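Local coordinates for periplasmic binding protein/LacI transcriptional regulator (Brachyspira murdochii, PDB 4KQC) that probably binds a carbohydrate as the solute-binding component of an ABC transporter, at residues V20-G25 with I37-P42; I90-G95 with F278-L283. All blocks are in the same frame, centred on the assembly; numbering follows the deposited sequence.

From the N terminus the chain runs through strand 6-10 into helix 18-33 and returns in strand 36-40; contact 1 closes this short beta-alpha-beta crossover, with only 11 residues between its segments. Contact 2 opens later, at strand 89-92, and closes on helix 273-288 after 182 intervening residues that include most strands of the other sheet. The two contacts are thus in series and neither encloses the other. Both rest on the same parallel sheet, their centres about 11 Å apart, and they touch: Val-22 CG1 lies 3.9 Å from Phe-92 CE2. Together they tie helices 18-33 and 273-288 side by side against that sheet.

Contact 1. Residues V20-G25 with I37-P42; sequences VTVRDG and ISFVGP
The ring of Phe-39 lies flat against one turn of the helix at Arg-23. Arg-23 CB sits 3.8 Å from the ring centroid and 11° off the ring normal, which defines a CH-pi contact over the face. The backbone joins in, with Arg-23 CA 3.7 Å from Phe-39 CE2, and the methylenes follow the ring back toward its root: Arg-23 CG is 3.8 Å from Phe-39 CG. With its CG anti to the backbone N (chi1 -176°), the arginine runs along the ring before bending at chi3. Val-22 comes from another direction, its CG1 meeting Phe-39 CZ at the ring edge at 3.9 Å. Beyond the ring a water joins the segments: it accepts from Arg-23 NH1 at 2.7 Å, in the guanidinium plane, and donates to Phe-39 O at 2.8 Å. The guanidinium is turned 60° from the ring plane, so it does not stack on it. Val-9 and Ala-26 also touch Phe-39, placing it between strand 6-10 and helix 18-33. A serine in place of Phe-39 would probably leave the Arg-23 methylenes without the face they lie on and open a gap beside Val-22. Helix and edge strand of this beta-alpha-beta unit are therefore joined mainly by dispersion and CH-pi contact, with the arginine's charged end directed to water.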
loop_
_atom_site.group_PDB
_atom_site.type_symbol
_atom_site.label_atom_id
_atom_site.label_comp_id
_atom_site.label_asym_id
_atom_site.label_seq_id
_atom_site.Cartn_x
_atom_site.Cartn_y
_atom_site.Cartn_z
ATOM N N VAL A 20 -4.493 5.193 -12.824
ATOM C CA VAL A 20 -5.296 6.080 -13.644
ATOM C C VAL A 20 -5.687 7.327 -12.819
ATOM O O VAL A 20 -5.609 8.490 -13.256
ATOM C CB VAL A 20 -6.527 5.329 -14.138
ATOM C CG1 VAL A 20 -7.480 6.231 -14.887
ATOM C CG2 VAL A 20 -6.072 4.202 -15.049
ATOM N N THR A 21 -6.039 7.064 -11.565
ATOM C CA THR A 21 -6.383 8.165 -10.697
ATOM C C THR A 21 -5.167 9.067 -10.305
ATOM O O THR A 21 -5.285 10.302 -10.228
ATOM C CB THR A 21 -7.088 7.659 -9.448
ATOM O OG1 THR A 21 -8.237 6.866 -9.867
ATOM C CG2 THR A 21 -7.500 8.816 -8.604
ATOM N N VAL A 22 -4.018 8.456 -10.115
ATOM C CA VAL A 22 -2.814 9.188 -9.865
ATOM C C VAL A 22 -2.556 10.088 -11.070
ATOM O O VAL A 22 -2.183 11.232 -10.887
ATOM C CB VAL A 22 -1.594 8.267 -9.653
ATOM C CG1 VAL A 22 -0.308 9.059 -9.524
ATOM C CG2 VAL A 22 -1.768 7.344 -8.436
ATOM N N ARG A 23 -2.660 9.531 -12.272
ATOM C CA ARG A 23 -2.460 10.343 -13.478
ATOM C C ARG A 23 -3.379 11.520 -13.508
ATOM O O ARG A 23 -2.939 12.631 -13.867
ATOM C CB ARG A 23 -2.555 9.563 -14.784
ATOM C CG ARG A 23 -2.251 10.389 -16.030
ATOM C CD ARG A 23 -2.131 9.524 -17.270
ATOM N NE ARG A 23 -3.366 8.878 -17.635
ATOM C CZ ARG A 23 -3.581 8.179 -18.743
ATOM N NH1 ARG A 23 -2.595 7.935 -19.593
ATOM N NH2 ARG A 23 -4.805 7.718 -18.998
ATOM N N ASP A 24 -4.647 11.308 -13.153
ATOM C CA ASP A 24 -5.598 12.432 -13.135
ATOM C C ASP A 24 -5.103 13.568 -12.221
ATOM O O ASP A 24 -5.223 14.766 -12.599
ATOM C CB ASP A 24 -6.964 12.005 -12.625
ATOM C CG ASP A 24 -7.702 11.054 -13.585
ATOM O OD1 ASP A 24 -7.434 11.084 -14.814
ATOM O OD2 ASP A 24 -8.571 10.310 -13.061
ATOM N N GLY A 25 -4.593 13.203 -11.046
ATOM C CA GLY A 25 -4.092 14.148 -10.076
ATOM C C GLY A 25 -2.886 14.908 -10.606
ATOM O O GLY A 25 -2.779 16.143 -10.555
ATOM N N ILE A 37 3.585 17.569 -18.659
ATOM C CA ILE A 37 4.196 16.381 -18.109
ATOM C C ILE A 37 4.143 15.201 -19.070
ATOM O O ILE A 37 3.269 15.115 -19.943
ATOM C CB ILE A 37 3.560 15.944 -16.763
ATOM C CG1 ILE A 37 2.100 15.494 -16.920
ATOM C CG2 ILE A 37 3.783 17.019 -15.699
ATOM C CD1 ILE A 37 1.512 14.880 -15.650
ATOM N N SER A 38 5.108 14.311 -18.927
ATOM C CA SER A 38 5.036 12.962 -19.401
ATOM C C SER A 38 4.509 12.097 -18.261
ATOM O O SER A 38 4.655 12.453 -17.078
ATOM C CB SER A 38 6.436 12.514 -19.901
ATOM O OG SER A 38 7.302 12.289 -18.770
ATOM N N PHE A 39 3.776 11.039 -18.533
ATOM C CA PHE A 39 3.343 10.153 -17.445
ATOM C C PHE A 39 3.541 8.745 -17.958
ATOM O O PHE A 39 2.727 8.262 -18.712
ATOM C CB PHE A 39 1.888 10.412 -17.017
ATOM C CG PHE A 39 1.521 9.756 -15.684
ATOM C CD1 PHE A 39 1.117 8.420 -15.613
ATOM C CD2 PHE A 39 1.539 10.504 -14.525
ATOM C CE1 PHE A 39 0.761 7.853 -14.398
ATOM C CE2 PHE A 39 1.252 9.936 -13.282
ATOM C CZ PHE A 39 0.839 8.599 -13.218
ATOM N N VAL A 40 4.688 8.156 -17.653
ATOM C CA VAL A 40 5.154 6.982 -18.348
ATOM C C VAL A 40 5.468 5.862 -17.372
ATOM O O VAL A 40 6.191 6.069 -16.373
ATOM C CB VAL A 40 6.430 7.236 -19.225
ATOM C CG1 VAL A 40 6.084 8.213 -20.301
ATOM C CG2 VAL A 40 7.658 7.708 -18.439
ATOM N N GLY A 41 5.071 4.641 -17.737
ATOM C CA GLY A 41 5.370 3.507 -16.856
ATOM C C GLY A 41 5.332 2.189 -17.595
ATOM O O GLY A 41 4.881 2.115 -18.746
ATOM N N PRO A 42 5.800 1.130 -16.933
ATOM C CA PRO A 42 5.868 -0.219 -17.528
ATOM C C PRO A 42 4.531 -0.843 -17.694
ATOM O O PRO A 42 3.583 -0.459 -17.015
ATOM C CB PRO A 42 6.749 -0.966 -16.551
ATOM C CG PRO A 42 6.441 -0.346 -15.249
ATOM C CD PRO A 42 6.354 1.094 -15.563
HETATM O O HOH W 1 0.120 8.056 -19.590
#

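Contact 2. Residues I90-G95 with F278-L283; sequences IGFDSG and FQAVTL
Ile-90 reaches across from the strand to Leu-283 of the helix, and its branches divide the work. Its CB points toward the helix; with chi1 at -61° CG1 lies beside the backbone N, which leaves CG2 anti to that N, where it meets two groups: Leu-283 CB at 3.9 Å and Ala-280 O, also at 3.9 Å. The other branch begins with CG1, 4.0 Å from the carbonyl carbon C of Leu-283, and ends at CD1, which is 4.1 Å from Leu-283 O. The isoleucine thus packs on the helix backbone as well as on a side chain, and the two side chains cross at about a right angle. Two residues further along the strand, on the same face, Phe-92 CB lies 3.5 Å from Ala-280 CB; the small methyl lets the backbones come close, with CA atoms of Phe-92 and Ala-280 5.8 Å apart. Strand 90-92 and helix 278-283 run antiparallel (178°), their axes 8.5 Å apart at closest approach. Phe-92 also opens a type II' beta turn that ends at Gly-95. Within the parallel sheet, strand 89-92 is flanked by strands 66-68 and 105-110, while helix 273-288 covers this face beside helix 18-33, with Val-281 on Val-9 of strand 6-10 and Leu-283 on Ile-296.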
loop_
_atom_site.group_PDB
_atom_site.type_symbol
_atom_site.label_atom_id
_atom_site.label_comp_id
_atom_site.label_asym_id
_atom_site.label_seq_id
_atom_site.Cartn_x
_atom_site.Cartn_y
_atom_site.Cartn_z
ATOM N N ILE A 90 11.969 14.114 -7.273
ATOM C CA ILE A 90 10.892 13.949 -6.284
ATOM C C ILE A 90 10.495 12.505 -6.320
ATOM O O ILE A 90 10.273 11.948 -7.417
ATOM C CB ILE A 90 9.685 14.825 -6.679
ATOM C CG1 ILE A 90 10.043 16.320 -6.714
ATOM C CG2 ILE A 90 8.431 14.582 -5.833
ATOM C CD1 ILE A 90 10.682 16.829 -5.457
ATOM N N GLY A 91 10.351 11.866 -5.168
ATOM C CA GLY A 91 9.680 10.557 -5.144
ATOM C C GLY A 91 8.159 10.720 -4.986
ATOM O O GLY A 91 7.649 11.708 -4.370
ATOM N N PHE A 92 7.418 9.730 -5.438
ATOM C CA PHE A 92 6.022 9.663 -5.127
ATOM C C PHE A 92 5.527 8.254 -4.970
ATOM O O PHE A 92 6.141 7.325 -5.450
ATOM C CB PHE A 92 5.175 10.541 -6.057
ATOM C CG PHE A 92 4.972 10.003 -7.434
ATOM C CD1 PHE A 92 6.024 9.920 -8.280
ATOM C CD2 PHE A 92 3.723 9.624 -7.891
ATOM C CE1 PHE A 92 5.867 9.477 -9.566
ATOM C CE2 PHE A 92 3.540 9.174 -9.180
ATOM C CZ PHE A 92 4.633 9.086 -10.037
ATOM N N ASP A 93 4.402 8.083 -4.263
ATOM C CA ASP A 93 3.981 6.712 -3.885
ATOM C C ASP A 93 5.176 6.042 -3.124
ATOM O O ASP A 93 5.823 6.717 -2.307
ATOM C CB ASP A 93 3.523 5.928 -5.140
ATOM C CG ASP A 93 2.800 4.669 -4.805
ATOM O OD1 ASP A 93 1.626 4.783 -4.335
ATOM O OD2 ASP A 93 3.387 3.597 -4.954
ATOM N N SER A 94 5.569 4.804 -3.435
ATOM C CA SER A 94 6.693 4.231 -2.725
ATOM C C SER A 94 8.020 4.917 -3.061
ATOM O O SER A 94 9.052 4.653 -2.365
ATOM C CB SER A 94 6.758 2.725 -2.973
ATOM O OG SER A 94 6.683 2.482 -4.341
ATOM N N GLY A 95 8.049 5.738 -4.129
ATOM C CA GLY A 95 9.201 6.589 -4.401
ATOM C C GLY A 95 10.445 5.794 -4.727
ATOM O O GLY A 95 10.386 4.840 -5.488
ATOM N N PHE A 278 -1.248 14.646 -7.622
ATOM C CA PHE A 278 -1.306 16.097 -7.624
ATOM C C PHE A 278 -0.092 16.668 -6.859
ATOM O O PHE A 278 0.586 17.619 -7.322
ATOM C CB PHE A 278 -2.620 16.567 -7.020
ATOM C CG PHE A 278 -2.866 18.007 -7.204
ATOM C CD1 PHE A 278 -2.285 18.941 -6.372
ATOM C CD2 PHE A 278 -3.715 18.430 -8.191
ATOM C CE1 PHE A 278 -2.518 20.286 -6.528
ATOM C CE2 PHE A 278 -3.931 19.787 -8.377
ATOM C CZ PHE A 278 -3.310 20.708 -7.550
ATOM N N GLN A 279 0.168 16.079 -5.699
ATOM C CA GLN A 279 1.257 16.559 -4.819
ATOM C C GLN A 279 2.625 16.256 -5.406
ATOM O O GLN A 279 3.546 17.072 -5.265
ATOM C CB GLN A 279 1.124 16.049 -3.412
ATOM C CG GLN A 279 -0.116 16.639 -2.710
ATOM C CD GLN A 279 -0.083 18.161 -2.585
ATOM O OE1 GLN A 279 0.979 18.749 -2.429
ATOM N NE2 GLN A 279 -1.248 18.806 -2.683
ATOM N N ALA A 280 2.774 15.130 -6.093
ATOM C CA ALA A 280 4.028 14.806 -6.806
ATOM C C ALA A 280 4.394 15.895 -7.779
ATOM O O ALA A 280 5.521 16.367 -7.763
ATOM C CB ALA A 280 3.896 13.487 -7.541
ATOM N N VAL A 281 3.450 16.283 -8.660
ATOM C CA VAL A 281 3.734 17.288 -9.655
ATOM C C VAL A 281 3.936 18.624 -8.974
ATOM O O VAL A 281 4.778 19.385 -9.458
ATOM C CB VAL A 281 2.669 17.310 -10.741
ATOM C CG1 VAL A 281 2.791 18.571 -11.608
ATOM C CG2 VAL A 281 2.780 16.045 -11.551
ATOM N N THR A 282 3.123 18.969 -7.970
ATOM C CA THR A 282 3.351 20.191 -7.233
ATOM C C THR A 282 4.764 20.313 -6.677
ATOM O O THR A 282 5.374 21.348 -6.813
ATOM C CB THR A 282 2.298 20.343 -6.108
ATOM O OG1 THR A 282 1.000 20.376 -6.716
ATOM C CG2 THR A 282 2.478 21.661 -5.328
ATOM N N LEU A 283 5.232 19.296 -5.991
ATOM C CA LEU A 283 6.576 19.274 -5.430
ATOM C C LEU A 283 7.586 19.452 -6.566
ATOM O O LEU A 283 8.568 20.174 -6.434
ATOM C CB LEU A 283 6.837 17.952 -4.695
ATOM C CG LEU A 283 6.169 17.755 -3.345
ATOM C CD1 LEU A 283 6.381 16.334 -2.807
ATOM C CD2 LEU A 283 6.744 18.790 -2.433
#